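Local coordinates for SnoaL-like domain-containing protein (Burkholderia thailandensis E264, PDB 3H3H), which is of unknown function but probably adopts the cone-shaped NTF2-like fold of SnoaL-type proteins, whose pocket often binds small molecules, at residues 13-18 with 77-82; 32-37 with 112-117; 40-45 with 116-121; 85-90 with 104-109. All coordinates share one frame; numbering follows the deposited sequence. Where two conformers were deposited one is given.

Helix 7-22 comes first in the chain. Interaction 1 packs it against strand 78-84, the outermost strand of this chain's sheet, and closes the first long loop. Interaction 2 joins the short strand at 33-34 to the start of strand 113-121. Interaction 3 pairs the end of strand 37-40 with the middle of that same strand, so interactions 2 and 3 share A116 and L117. Both cross interaction 1 along the chain. Interaction 4 is the hairpin of strands 88-94 and 100-107; it follows interaction 1 and lies within the loops of interactions 2 and 3. Interaction 1 touches interaction 2 through W17 and Y33, and interaction 4 through W17 and F105.

Interaction 1: 13-18 with 77-82; sequences FSREWI and FEWIAT
The S14 hydroxyl lies beside its own backbone N (chi1 -60°), and OG1 of T82 takes the same kind of position. The two oxygens meet across the contact. T82 OG1 donates to S14 OG in a very short hydrogen bond of 2.5 Å. T82 OG1 also accepts from W79 NE1 at 2.9 Å, with the oxygen tilted 23° out of the indole plane. S14 OG is further bonded to the carbonyl of A10, so this buried hydroxyl pair is well satisfied.

S14 CB lies 3.5 Å from W79 CZ2, and R15 N lies over one face of the indole. I18 crosses W79 at about a right angle, with I18 CG1 3.9 Å from W79 CB. I18 CD1 reaches the ring edge of F77 and lies 4.0 Å from F77 CB. W17 and F77 are nearly parallel but slid apart, their planes at 26°; W17 CH2 touches F77 CE2 at 3.9 Å.

This is helix-on-sheet packing in the NTF2-like fold. Residues 13-18 of helix 7-22 run nearly antiparallel to residues 78-82, on the outermost strand of this chain's sheet. W21 and Y93 extend the aromatic cluster around W17 and F77, while I91 of the neighbouring strand 88-94 meets S14 from the sheet.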
loop_
_atom_site.group_PDB
_atom_site.type_symbol
_atom_site.label_atom_id
_atom_site.label_comp_id
_atom_site.label_asym_id
_atom_site.label_seq_id
_atom_site.Cartn_x
_atom_site.Cartn_y
_atom_site.Cartn_z
ATOM N N PHE B 13 -4.539 14.465 -4.961
ATOM C CA PHE B 13 -5.482 13.477 -4.493
ATOM C C PHE B 13 -5.369 13.367 -2.970
ATOM O O PHE B 13 -6.355 13.309 -2.234
ATOM C CB PHE B 13 -5.237 12.098 -5.129
ATOM C CG PHE B 13 -6.036 10.998 -4.494
ATOM C CD1 PHE B 13 -7.369 10.849 -4.775
ATOM C CD2 PHE B 13 -5.445 10.125 -3.612
ATOM C CE1 PHE B 13 -8.120 9.882 -4.129
ATOM C CE2 PHE B 13 -6.215 9.108 -2.976
ATOM C CZ PHE B 13 -7.510 9.010 -3.229
ATOM N N SER B 14 -4.158 13.210 -2.473
ATOM C CA SER B 14 -3.955 13.055 -1.033
ATOM C C SER B 14 -4.506 14.258 -0.232
ATOM O O SER B 14 -5.163 14.097 0.773
ATOM C CB SER B 14 -2.472 12.845 -0.756
ATOM O OG SER B 14 -2.007 11.691 -1.401
ATOM N N ARG B 15 -4.213 15.464 -0.682
ATOM C CA ARG B 15 -4.678 16.653 0.013
ATOM C C ARG B 15 -6.204 16.754 -0.015
ATOM O O ARG B 15 -6.813 17.133 0.982
ATOM C CB ARG B 15 -4.023 17.915 -0.576
ATOM C CG ARG B 15 -4.482 19.227 0.049
ATOM C CD ARG B 15 -3.567 19.797 1.145
ATOM N NE ARG B 15 -3.932 21.180 1.391
ATOM C CZ ARG B 15 -3.312 22.224 0.843
ATOM N NH1 ARG B 15 -3.727 23.456 1.103
ATOM N NH2 ARG B 15 -2.272 22.035 0.043
ATOM N N GLU B 16 -6.838 16.398 -1.130
ATOM C CA GLU B 16 -8.292 16.462 -1.195
ATOM C C GLU B 16 -8.887 15.365 -0.344
ATOM O O GLU B 16 -9.843 15.624 0.353
ATOM C CB GLU B 16 -8.815 16.366 -2.629
ATOM C CG GLU B 16 -8.359 17.493 -3.463
ATOM C CD GLU B 16 -8.817 17.404 -4.923
ATOM O OE1 GLU B 16 -9.330 16.374 -5.379
ATOM O OE2 GLU B 16 -8.602 18.371 -5.651
ATOM N N TRP B 17 -8.316 14.151 -0.381
ATOM C CA TRP B 17 -8.887 13.025 0.345
ATOM C C TRP B 17 -8.771 13.267 1.839
ATOM O O TRP B 17 -9.738 13.082 2.578
ATOM C CB TRP B 17 -8.138 11.715 -0.018
ATOM C CG TRP B 17 -8.730 10.515 0.533
ATOM C CD1 TRP B 17 -9.708 9.725 -0.027
ATOM C CD2 TRP B 17 -8.288 9.838 1.694
ATOM N NE1 TRP B 17 -9.978 8.663 0.804
ATOM C CE2 TRP B 17 -9.062 8.661 1.821
ATOM C CE3 TRP B 17 -7.327 10.123 2.662
ATOM C CZ2 TRP B 17 -8.920 7.787 2.898
ATOM C CZ3 TRP B 17 -7.153 9.210 3.707
ATOM C CH2 TRP B 17 -7.955 8.083 3.831
ATOM N N ILE B 18 -7.597 13.691 2.311
ATOM C CA ILE B 18 -7.412 14.017 3.728
ATOM C C ILE B 18 -8.368 15.151 4.147
ATOM O O ILE B 18 -9.038 15.069 5.169
ATOM C CB ILE B 18 -5.974 14.423 4.007
ATOM C CG1 ILE B 18 -5.041 13.233 3.867
ATOM C CG2 ILE B 18 -5.808 15.079 5.419
ATOM C CD1 ILE B 18 -5.118 12.220 4.987
ATOM N N PHE B 77 -7.629 13.038 10.411
ATOM C CA PHE B 77 -6.486 12.285 9.903
ATOM C C PHE B 77 -5.336 13.248 9.710
ATOM O O PHE B 77 -5.550 14.336 9.222
ATOM C CB PHE B 77 -6.797 11.725 8.543
ATOM C CG PHE B 77 -7.871 10.664 8.525
ATOM C CD1 PHE B 77 -8.290 10.014 9.692
ATOM C CD2 PHE B 77 -8.394 10.266 7.347
ATOM C CE1 PHE B 77 -9.252 9.009 9.610
ATOM C CE2 PHE B 77 -9.372 9.277 7.244
ATOM C CZ PHE B 77 -9.782 8.635 8.364
ATOM N N GLU B 78 -4.126 12.842 10.093
ATOM C CA GLU B 78 -2.927 13.648 9.800
ATOM C C GLU B 78 -2.162 13.034 8.674
ATOM O O GLU B 78 -1.629 11.940 8.823
ATOM C CB GLU B 78 -1.993 13.803 11.052
ATOM C CG GLU B 78 -0.687 14.495 10.723
ATOM C CD GLU B 78 0.142 14.818 11.934
ATOM O OE1 GLU B 78 -0.276 14.497 13.060
ATOM O OE2 GLU B 78 1.208 15.394 11.729
ATOM N N TRP B 79 -1.992 13.783 7.601
ATOM C CA TRP B 79 -1.232 13.317 6.442
ATOM C C TRP B 79 0.260 13.304 6.682
ATOM O O TRP B 79 0.843 14.340 7.001
ATOM C CB TRP B 79 -1.557 14.188 5.271
ATOM C CG TRP B 79 -0.932 13.840 3.983
ATOM C CD1 TRP B 79 -0.503 12.633 3.569
ATOM C CD2 TRP B 79 -0.717 14.742 2.881
ATOM N NE1 TRP B 79 0.003 12.708 2.313
ATOM C CE2 TRP B 79 -0.111 13.997 1.857
ATOM C CE3 TRP B 79 -0.984 16.095 2.666
ATOM C CZ2 TRP B 79 0.207 14.548 0.618
ATOM C CZ3 TRP B 79 -0.624 16.673 1.427
ATOM C CH2 TRP B 79 -0.020 15.904 0.433
ATOM N N ILE B 80 0.863 12.133 6.587
ATOM C CA ILE B 80 2.316 11.966 6.761
ATOM C C ILE B 80 3.051 11.923 5.432
ATOM O O ILE B 80 3.920 12.764 5.193
ATOM C CB ILE B 80 2.666 10.731 7.594
ATOM C CG1 ILE B 80 2.032 10.850 8.987
ATOM C CG2 ILE B 80 4.178 10.546 7.663
ATOM C CD1 ILE B 80 2.077 9.547 9.810
ATOM N N ALA B 81 2.680 11.019 4.528
ATOM C CA ALA B 81 3.388 10.971 3.257
ATOM C C ALA B 81 2.517 10.356 2.194
ATOM O O ALA B 81 1.609 9.596 2.495
ATOM C CB ALA B 81 4.656 10.093 3.423
ATOM N N THR B 82 2.834 10.626 0.935
ATOM C CA THR B 82 2.160 9.960 -0.150
ATOM C C THR B 82 3.212 9.371 -1.074
ATOM O O THR B 82 4.211 10.046 -1.389
ATOM C CB THR B 82 1.301 10.921 -0.953
ATOM O OG1 THR B 82 0.120 11.197 -0.212
ATOM C CG2 THR B 82 0.849 10.258 -2.223
#

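Interaction 2: 32-37 with 112-117; sequences HYADGF and RVVKAL
Y33 and V113 form a parallel beta bridge, which joins the short strand 33-34 to the start of strand 113-121 in the NTF2-like sheet. Two backbone hydrogen bonds hold it. V113 N donates to H32 O at 2.9 Å. A34 N donates to V113 O at 2.8 Å. Weaker CA-H...O contacts run from Y33 CA to V113 O and from F37 CA to V114 O. The chain then leaves the bridge through a type II turn from A34 to F37.

Apolar contacts flank the bridge pair. The side chains of Y33 and V113 run side by side in the same direction, with Y33 CD2 3.7 Å from V113 CB. A116 CB stands at the edge of the tyrosine ring. A34 CB meets V114 CG1 at 3.7 Å. Y33 CD2 also lies over a face of the F37 ring.

R112 supplies the polar side-chain contacts across the two segments. Its chain bends at chi3 (-67°), which brings the guanidinium back to the Y33 carbonyl. K58 NZ is hydrogen-bonded to that same oxygen, and R112 NH2 bonds to S31 O. Y33 OH is hydrogen-bonded to W17 NE1 of helix 7-22, which ties the bridge to the core. D35 is too far from R112 for a salt bridge, but two waters join them: one links R112 NH1 to D35 OD1, the other R112 NH1 to D35 N. Y33 O sits over the centre of the guanidinium, 3.1 Å from R112 CZ, without hydrogen-bonding to it.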
loop_
_atom_site.group_PDB
_atom_site.type_symbol
_atom_site.label_atom_id
_atom_site.label_comp_id
_atom_site.label_asym_id
_atom_site.label_seq_id
_atom_site.Cartn_x
_atom_site.Cartn_y
_atom_site.Cartn_z
ATOM N N HIS B 32 -14.278 10.866 -4.893
ATOM C CA HIS B 32 -13.023 10.409 -5.351
ATOM C C HIS B 32 -13.067 8.953 -5.826
ATOM O O HIS B 32 -12.066 8.472 -6.296
ATOM C CB HIS B 32 -11.997 10.502 -4.237
ATOM C CG HIS B 32 -11.703 11.923 -3.889
ATOM N ND1 HIS B 32 -10.996 12.758 -4.740
ATOM C CD2 HIS B 32 -12.176 12.707 -2.887
ATOM C CE1 HIS B 32 -10.967 13.973 -4.215
ATOM N NE2 HIS B 32 -11.688 13.976 -3.105
ATOM N N TYR B 33 -14.195 8.297 -5.603
ATOM C CA TYR B 33 -14.308 6.842 -5.822
ATOM C C TYR B 33 -15.197 6.540 -7.007
ATOM O O TYR B 33 -16.182 7.231 -7.253
ATOM C CB TYR B 33 -14.860 6.174 -4.561
ATOM C CG TYR B 33 -13.931 6.229 -3.348
ATOM C CD1 TYR B 33 -13.833 7.385 -2.558
ATOM C CD2 TYR B 33 -13.110 5.170 -3.014
ATOM C CE1 TYR B 33 -13.010 7.448 -1.511
ATOM C CE2 TYR B 33 -12.280 5.208 -1.952
ATOM C CZ TYR B 33 -12.211 6.358 -1.173
ATOM O OH TYR B 33 -11.455 6.445 -0.027
ATOM N N ALA B 34 -14.832 5.485 -7.720
ATOM C CA ALA B 34 -15.602 4.955 -8.811
ATOM C C ALA B 34 -16.821 4.161 -8.302
ATOM O O ALA B 34 -16.826 3.675 -7.183
ATOM C CB ALA B 34 -14.721 4.036 -9.662
ATOM N N ASP B 35 -17.868 4.101 -9.117
ATOM C CA ASP B 35 -18.970 3.225 -8.796
ATOM C C ASP B 35 -18.436 1.805 -8.632
ATOM O O ASP B 35 -17.586 1.338 -9.399
ATOM C CB ASP B 35 -20.022 3.252 -9.904
ATOM C CG ASP B 35 -20.733 4.607 -10.005
ATOM O OD1 ASP B 35 -20.896 5.287 -9.005
ATOM O OD2 ASP B 35 -21.166 4.952 -11.114
ATOM N N GLY B 36 -18.967 1.118 -7.624
ATOM C CA GLY B 36 -18.608 -0.226 -7.375
ATOM C C GLY B 36 -17.206 -0.452 -6.878
ATOM O O GLY B 36 -16.701 -1.560 -6.943
ATOM N N PHE B 37 -16.580 0.576 -6.337
ATOM C CA PHE B 37 -15.224 0.386 -5.807
ATOM C C PHE B 37 -15.156 -0.642 -4.697
ATOM O O PHE B 37 -16.102 -0.824 -3.889
ATOM C CB PHE B 37 -14.628 1.716 -5.323
ATOM C CG PHE B 37 -15.113 2.176 -3.991
ATOM C CD1 PHE B 37 -16.301 2.915 -3.879
ATOM C CD2 PHE B 37 -14.352 1.997 -2.862
ATOM C CE1 PHE B 37 -16.723 3.365 -2.652
ATOM C CE2 PHE B 37 -14.795 2.437 -1.635
ATOM C CZ PHE B 37 -15.966 3.142 -1.539
ATOM N N ARG B 112 -10.628 7.846 -10.843
ATOM C CA ARG B 112 -11.241 7.644 -9.565
ATOM C C ARG B 112 -10.811 6.293 -9.014
ATOM O O ARG B 112 -10.293 5.437 -9.736
ATOM C CB ARG B 112 -12.746 7.766 -9.650
ATOM C CG ARG B 112 -13.147 9.107 -10.136
ATOM C CD ARG B 112 -14.449 9.512 -9.623
ATOM N NE ARG B 112 -15.537 8.717 -10.128
ATOM C CZ ARG B 112 -16.798 8.925 -9.757
ATOM N NH1 ARG B 112 -17.746 8.169 -10.264
ATOM N NH2 ARG B 112 -17.105 9.891 -8.866
ATOM N N VAL B 113 -10.984 6.136 -7.709
ATOM C CA VAL B 113 -10.515 4.973 -6.993
ATOM C C VAL B 113 -11.450 3.797 -7.243
ATOM O O VAL B 113 -12.667 3.874 -6.975
ATOM C CB VAL B 113 -10.422 5.228 -5.506
ATOM C CG1 VAL B 113 -9.963 3.911 -4.748
ATOM C CG2 VAL B 113 -9.456 6.348 -5.200
ATOM N N VAL B 114 -10.884 2.728 -7.782
ATOM C CA VAL B 114 -11.656 1.521 -8.060
ATOM C C VAL B 114 -11.443 0.475 -6.977
ATOM O O VAL B 114 -12.236 -0.453 -6.852
ATOM C CB VAL B 114 -11.317 0.958 -9.446
ATOM C CG1 VAL B 114 -11.745 1.943 -10.517
ATOM C CG2 VAL B 114 -9.842 0.516 -9.602
ATOM N N LYS B 115 -10.329 0.593 -6.233
ATOM C CA LYS B 115 -9.995 -0.373 -5.204
ATOM C C LYS B 115 -9.126 0.326 -4.142
ATOM O O LYS B 115 -8.156 0.979 -4.493
ATOM C CB LYS B 115 -9.244 -1.586 -5.747
ATOM C CG LYS B 115 -8.987 -2.653 -4.727
ATOM C CD LYS B 115 -8.391 -3.893 -5.406
ATOM C CE LYS B 115 -8.260 -5.083 -4.476
ATOM N NZ LYS B 115 -8.418 -6.390 -5.195
ATOM N N ALA B 116 -9.449 0.150 -2.886
ATOM C CA ALA B 116 -8.646 0.721 -1.798
ATOM C C ALA B 116 -8.467 -0.330 -0.750
ATOM O O ALA B 116 -9.361 -1.137 -0.540
ATOM C CB ALA B 116 -9.262 2.003 -1.207
ATOM N N LEU B 117 -7.265 -0.347 -0.142
ATOM C CA LEU B 117 -6.927 -1.342 0.902
ATOM C C LEU B 117 -6.293 -0.566 2.051
ATOM O O LEU B 117 -5.344 0.172 1.858
ATOM C CB LEU B 117 -5.894 -2.331 0.397
ATOM C CG LEU B 117 -6.167 -3.081 -0.873
ATOM C CD1 LEU B 117 -5.879 -2.181 -2.107
ATOM C CD2 LEU B 117 -5.254 -4.330 -0.855
HETATM O O HOH W 1 -20.218 7.801 -8.690
HETATM O O HOH W 2 -17.710 5.456 -11.654
#

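Interaction 3: 40-45 with 116-121; sequences SSPMIV and ALAHYA
A parallel beta bridge between S40 and L117 ends where helix 42-48 begins, so the contact joins a strand-to-helix junction to an inner strand of the sheet. S40 N donates to A116 O at 2.9 Å. A118 N donates back to S40 O, also at 2.9 Å. A water bridges S40 OG and A118 O beside this pair.

S41 is the N-cap of the helix. Its hydroxyl points away from its own backbone N (chi1 178°) and accepts from the backbone N of M43 at 3.0 Å. The same oxygen lies in the plane of the Y120 ring, at its edge, 3.9 Å from Y120 CE2. P42 CD rests 3.4 Å from A118 O and also approaches the ring edge.

M43, a selenomethionine, has two conformers. In one of them it crosses Y120 at about a right angle and makes a tentative, oblique Met-aromatic contact: M43 SE is 5.1 Å from the Y120 ring centroid, and M43 CE is 3.8 Å from Y120 CZ. Both S41 OG and Y120 OH bond to an unidentified ligand, probably from the crystallisation liquor, which may mark a pocket like those of relatives of this fold.

Strand 113-121 lies between strands 37-40 and 100-107. Beyond it, H119 NE2 bonds to S88 OG of the second subunit, and L117 packs on H106 of that subunit.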
loop_
_atom_site.group_PDB
_atom_site.type_symbol
_atom_site.label_atom_id
_atom_site.label_comp_id
_atom_site.label_asym_id
_atom_site.label_seq_id
_atom_site.Cartn_x
_atom_site.Cartn_y
_atom_site.Cartn_z
ATOM N N SER B 40 -11.094 -2.845 1.107
ATOM C CA SER B 40 -10.565 -3.838 2.026
ATOM C C SER B 40 -10.041 -3.179 3.260
ATOM O O SER B 40 -9.290 -2.225 3.164
ATOM C CB SER B 40 -9.440 -4.574 1.346
ATOM O OG SER B 40 -8.722 -5.329 2.255
ATOM N N SER B 41 -10.468 -3.638 4.423
ATOM C CA SER B 41 -9.906 -3.090 5.648
ATOM C C SER B 41 -10.000 -4.073 6.811
ATOM O O SER B 41 -11.013 -4.758 6.958
ATOM C CB SER B 41 -10.677 -1.860 6.081
ATOM O OG SER B 41 -10.169 -1.338 7.295
ATOM N N PRO B 42 -8.998 -4.087 7.683
ATOM C CA PRO B 42 -9.147 -4.869 8.920
ATOM C C PRO B 42 -10.387 -4.433 9.710
ATOM O O PRO B 42 -10.974 -5.241 10.459
ATOM C CB PRO B 42 -7.872 -4.529 9.687
ATOM C CG PRO B 42 -6.893 -4.269 8.547
ATOM C CD PRO B 42 -7.655 -3.508 7.562
HETATM N N MSE B 43 -10.798 -3.179 9.560
HETATM C CA MSE B 43 -11.978 -2.683 10.282
HETATM C C MSE B 43 -13.280 -3.300 9.744
HETATM O O MSE B 43 -14.302 -3.377 10.467
HETATM C CB MSE B 43 -12.046 -1.161 10.209
HETATM C CG MSE B 43 -10.852 -0.432 10.815
HETATM SE SE MSE B 43 -11.273 1.490 10.761
HETATM C CE MSE B 43 -9.918 2.207 11.873
ATOM N N ILE B 44 -13.262 -3.728 8.488
ATOM C CA ILE B 44 -14.410 -4.431 7.899
ATOM C C ILE B 44 -14.559 -5.815 8.484
ATOM O O ILE B 44 -15.668 -6.276 8.763
ATOM C CB ILE B 44 -14.332 -4.451 6.370
ATOM C CG1 ILE B 44 -14.571 -3.036 5.863
ATOM C CG2 ILE B 44 -15.361 -5.394 5.766
ATOM C CD1 ILE B 44 -14.230 -2.820 4.353
ATOM N N VAL B 45 -13.436 -6.490 8.710
ATOM C CA VAL B 45 -13.494 -7.802 9.282
ATOM C C VAL B 45 -14.132 -7.695 10.617
ATOM O O VAL B 45 -15.021 -8.482 10.996
ATOM C CB VAL B 45 -12.055 -8.390 9.438
ATOM C CG1 VAL B 45 -12.089 -9.750 10.181
ATOM C CG2 VAL B 45 -11.340 -8.454 8.082
ATOM N N ALA B 116 -9.449 0.150 -2.886
ATOM C CA ALA B 116 -8.646 0.721 -1.798
ATOM C C ALA B 116 -8.467 -0.330 -0.750
ATOM O O ALA B 116 -9.361 -1.137 -0.540
ATOM C CB ALA B 116 -9.262 2.003 -1.207
ATOM N N LEU B 117 -7.265 -0.347 -0.142
ATOM C CA LEU B 117 -6.927 -1.342 0.902
ATOM C C LEU B 117 -6.293 -0.566 2.051
ATOM O O LEU B 117 -5.344 0.172 1.858
ATOM C CB LEU B 117 -5.894 -2.331 0.397
ATOM C CG LEU B 117 -6.167 -3.081 -0.873
ATOM C CD1 LEU B 117 -5.879 -2.181 -2.107
ATOM C CD2 LEU B 117 -5.254 -4.330 -0.855
ATOM N N ALA B 118 -6.829 -0.763 3.254
ATOM C CA ALA B 118 -6.371 -0.105 4.439
ATOM C C ALA B 118 -5.383 -1.025 5.186
ATOM O O ALA B 118 -5.548 -2.261 5.212
ATOM C CB ALA B 118 -7.543 0.241 5.312
ATOM N N HIS B 119 -4.412 -0.408 5.852
ATOM C CA HIS B 119 -3.429 -1.095 6.649
ATOM C C HIS B 119 -3.207 -0.254 7.866
ATOM O O HIS B 119 -3.200 0.983 7.781
ATOM C CB HIS B 119 -2.081 -1.196 5.947
ATOM C CG HIS B 119 -2.121 -1.840 4.602
ATOM N ND1 HIS B 119 -2.599 -1.192 3.479
ATOM C CD2 HIS B 119 -1.671 -3.053 4.190
ATOM C CE1 HIS B 119 -2.555 -2.045 2.457
ATOM N NE2 HIS B 119 -1.941 -3.158 2.851
ATOM N N TYR B 120 -3.008 -0.903 9.017
ATOM C CA TYR B 120 -2.777 -0.179 10.270
ATOM C C TYR B 120 -1.707 -0.774 11.139
ATOM O O TYR B 120 -1.356 -1.952 11.011
ATOM C CB TYR B 120 -4.085 -0.239 11.087
ATOM C CG TYR B 120 -5.225 0.445 10.436
ATOM C CD1 TYR B 120 -5.300 1.835 10.467
ATOM C CD2 TYR B 120 -6.222 -0.243 9.772
ATOM C CE1 TYR B 120 -6.284 2.483 9.882
ATOM C CE2 TYR B 120 -7.251 0.444 9.163
ATOM C CZ TYR B 120 -7.268 1.788 9.245
ATOM O OH TYR B 120 -8.264 2.474 8.647
ATOM N N ALA B 121 -1.181 0.071 12.039
ATOM C CA ALA B 121 -0.341 -0.364 13.138
ATOM C C ALA B 121 -0.575 0.552 14.353
ATOM O O ALA B 121 -1.151 1.665 14.251
ATOM C CB ALA B 121 1.073 -0.305 12.728
HETATM O O HOH W 3 -6.570 -4.362 3.910
#

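Interaction 4: 85-90 with 104-109; sequences GVDSVA and VFHFGP
S88 lays its CB over one face of the H106 imidazole, offset toward the rim, in a CH-pi contact 4.0 Å from S88 CB to the ring centroid. The two residues are a non-hydrogen-bonded pair of the antiparallel hairpin formed by strands 88-94 and 100-107. V89 and F105 are the hydrogen-bonded pair next to it: V89 N donates to F105 O at 2.9 Å, and F105 N donates to V89 O at 2.8 Å. F107 N donates to D87 O at 2.8 Å, extending the pairing.

V89 and F105 point to the other face, where the F107 ring also reaches V89, with V89 CG2 3.8 Å from F107 CE1. Around them F13 meets both F105 and F107 edge-to-face, so this side of the hairpin lies under helix 7-22. The S88 side faces the second subunit, where V104 packs on its own counterpart.

D87 CG stands between its backbone N and carbonyl carbon (chi1 73°), bringing the carboxylate round to H106. Carboxylate and imidazole planes are 80° apart. A water links D87 OD2 to F107 O, while H106 ND1 donates to D87 OD1 at 2.9 Å from the syn side, 31° out of the carboxylate plane.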
loop_
_atom_site.group_PDB
_atom_site.type_symbol
_atom_site.label_atom_id
_atom_site.label_comp_id
_atom_site.label_asym_id
_atom_site.label_seq_id
_atom_site.Cartn_x
_atom_site.Cartn_y
_atom_site.Cartn_z
ATOM N N GLY B 85 2.690 4.614 -7.062
ATOM C CA GLY B 85 3.026 3.389 -7.755
ATOM C C GLY B 85 2.639 3.429 -9.219
ATOM O O GLY B 85 2.763 4.443 -9.883
ATOM N N VAL B 86 2.252 2.294 -9.779
ATOM C CA VAL B 86 1.924 2.276 -11.220
ATOM C C VAL B 86 0.555 2.869 -11.455
ATOM O O VAL B 86 0.373 3.880 -12.147
ATOM C CB VAL B 86 2.021 0.827 -11.741
ATOM C CG1 VAL B 86 1.508 0.681 -13.217
ATOM C CG2 VAL B 86 3.450 0.362 -11.599
ATOM N N ASP B 87 -0.431 2.250 -10.824
ATOM C CA ASP B 87 -1.807 2.725 -10.961
ATOM C C ASP B 87 -2.371 3.028 -9.586
ATOM O O ASP B 87 -3.595 3.219 -9.437
ATOM C CB ASP B 87 -2.670 1.679 -11.659
ATOM C CG ASP B 87 -2.998 0.457 -10.781
ATOM O OD1 ASP B 87 -2.496 0.296 -9.637
ATOM O OD2 ASP B 87 -3.807 -0.358 -11.267
ATOM N N SER B 88 -1.481 3.187 -8.608
ATOM C CA SER B 88 -1.919 3.379 -7.235
ATOM C C SER B 88 -1.153 4.497 -6.529
ATOM O O SER B 88 -0.025 4.889 -6.962
ATOM C CB SER B 88 -1.803 2.094 -6.453
ATOM O OG SER B 88 -0.502 1.532 -6.474
ATOM N N VAL B 89 -1.806 5.020 -5.499
ATOM C CA VAL B 89 -1.237 6.005 -4.591
ATOM C C VAL B 89 -1.359 5.395 -3.213
ATOM O O VAL B 89 -2.367 4.777 -2.888
ATOM C CB VAL B 89 -2.000 7.331 -4.678
ATOM C CG1 VAL B 89 -1.605 8.303 -3.605
ATOM C CG2 VAL B 89 -1.728 7.982 -6.065
ATOM N N ALA B 90 -0.350 5.581 -2.389
ATOM C CA ALA B 90 -0.399 5.121 -1.001
ATOM C C ALA B 90 -0.349 6.328 -0.132
ATOM O O ALA B 90 0.572 7.144 -0.270
ATOM C CB ALA B 90 0.817 4.234 -0.667
ATOM N N VAL B 104 -3.895 2.196 0.399
ATOM C CA VAL B 104 -3.480 2.105 -0.975
ATOM C C VAL B 104 -4.729 2.267 -1.838
ATOM O O VAL B 104 -5.755 1.563 -1.621
ATOM C CB VAL B 104 -2.857 0.763 -1.260
ATOM C CG1 VAL B 104 -2.469 0.699 -2.721
ATOM C CG2 VAL B 104 -1.571 0.557 -0.364
ATOM N N PHE B 105 -4.614 3.157 -2.837
ATOM C CA PHE B 105 -5.716 3.452 -3.715
ATOM C C PHE B 105 -5.341 3.166 -5.133
ATOM O O PHE B 105 -4.375 3.737 -5.674
ATOM C CB PHE B 105 -6.064 4.924 -3.628
ATOM C CG PHE B 105 -6.343 5.419 -2.231
ATOM C CD1 PHE B 105 -5.321 5.865 -1.387
ATOM C CD2 PHE B 105 -7.641 5.498 -1.753
ATOM C CE1 PHE B 105 -5.599 6.307 -0.129
ATOM C CE2 PHE B 105 -7.921 5.963 -0.465
ATOM C CZ PHE B 105 -6.913 6.367 0.349
ATOM N N HIS B 106 -6.084 2.280 -5.765
ATOM C CA HIS B 106 -5.905 1.962 -7.152
ATOM C C HIS B 106 -6.902 2.730 -7.971
ATOM O O HIS B 106 -8.076 2.828 -7.620
ATOM C CB HIS B 106 -6.118 0.508 -7.415
ATOM C CG HIS B 106 -5.104 -0.354 -6.764
ATOM N ND1 HIS B 106 -3.957 -0.779 -7.408
ATOM C CD2 HIS B 106 -5.040 -0.829 -5.494
ATOM C CE1 HIS B 106 -3.241 -1.500 -6.563
ATOM N NE2 HIS B 106 -3.876 -1.559 -5.402
ATOM N N PHE B 107 -6.415 3.288 -9.075
ATOM C CA PHE B 107 -7.265 4.168 -9.890
ATOM C C PHE B 107 -7.663 3.528 -11.195
ATOM O O PHE B 107 -6.900 2.747 -11.751
ATOM C CB PHE B 107 -6.571 5.478 -10.200
ATOM C CG PHE B 107 -6.396 6.317 -8.998
ATOM C CD1 PHE B 107 -5.338 6.058 -8.100
ATOM C CD2 PHE B 107 -7.356 7.249 -8.670
ATOM C CE1 PHE B 107 -5.241 6.809 -6.933
ATOM C CE2 PHE B 107 -7.249 7.982 -7.501
ATOM C CZ PHE B 107 -6.216 7.744 -6.659
ATOM N N GLY B 108 -8.815 3.959 -11.702
ATOM C CA GLY B 108 -9.357 3.437 -12.927
ATOM C C GLY B 108 -9.161 4.427 -14.036
ATOM O O GLY B 108 -8.459 5.417 -13.851
ATOM N N PRO B 109 -9.787 4.146 -15.198
ATOM C CA PRO B 109 -9.678 4.978 -16.377
ATOM C C PRO B 109 -10.067 6.405 -16.107
ATOM O O PRO B 109 -9.418 7.302 -16.635
ATOM C CB PRO B 109 -10.679 4.340 -17.365
ATOM C CG PRO B 109 -10.808 2.951 -16.933
ATOM C CD PRO B 109 -10.620 2.952 -15.436
HETATM O O HOH W 4 -6.332 0.142 -11.207
#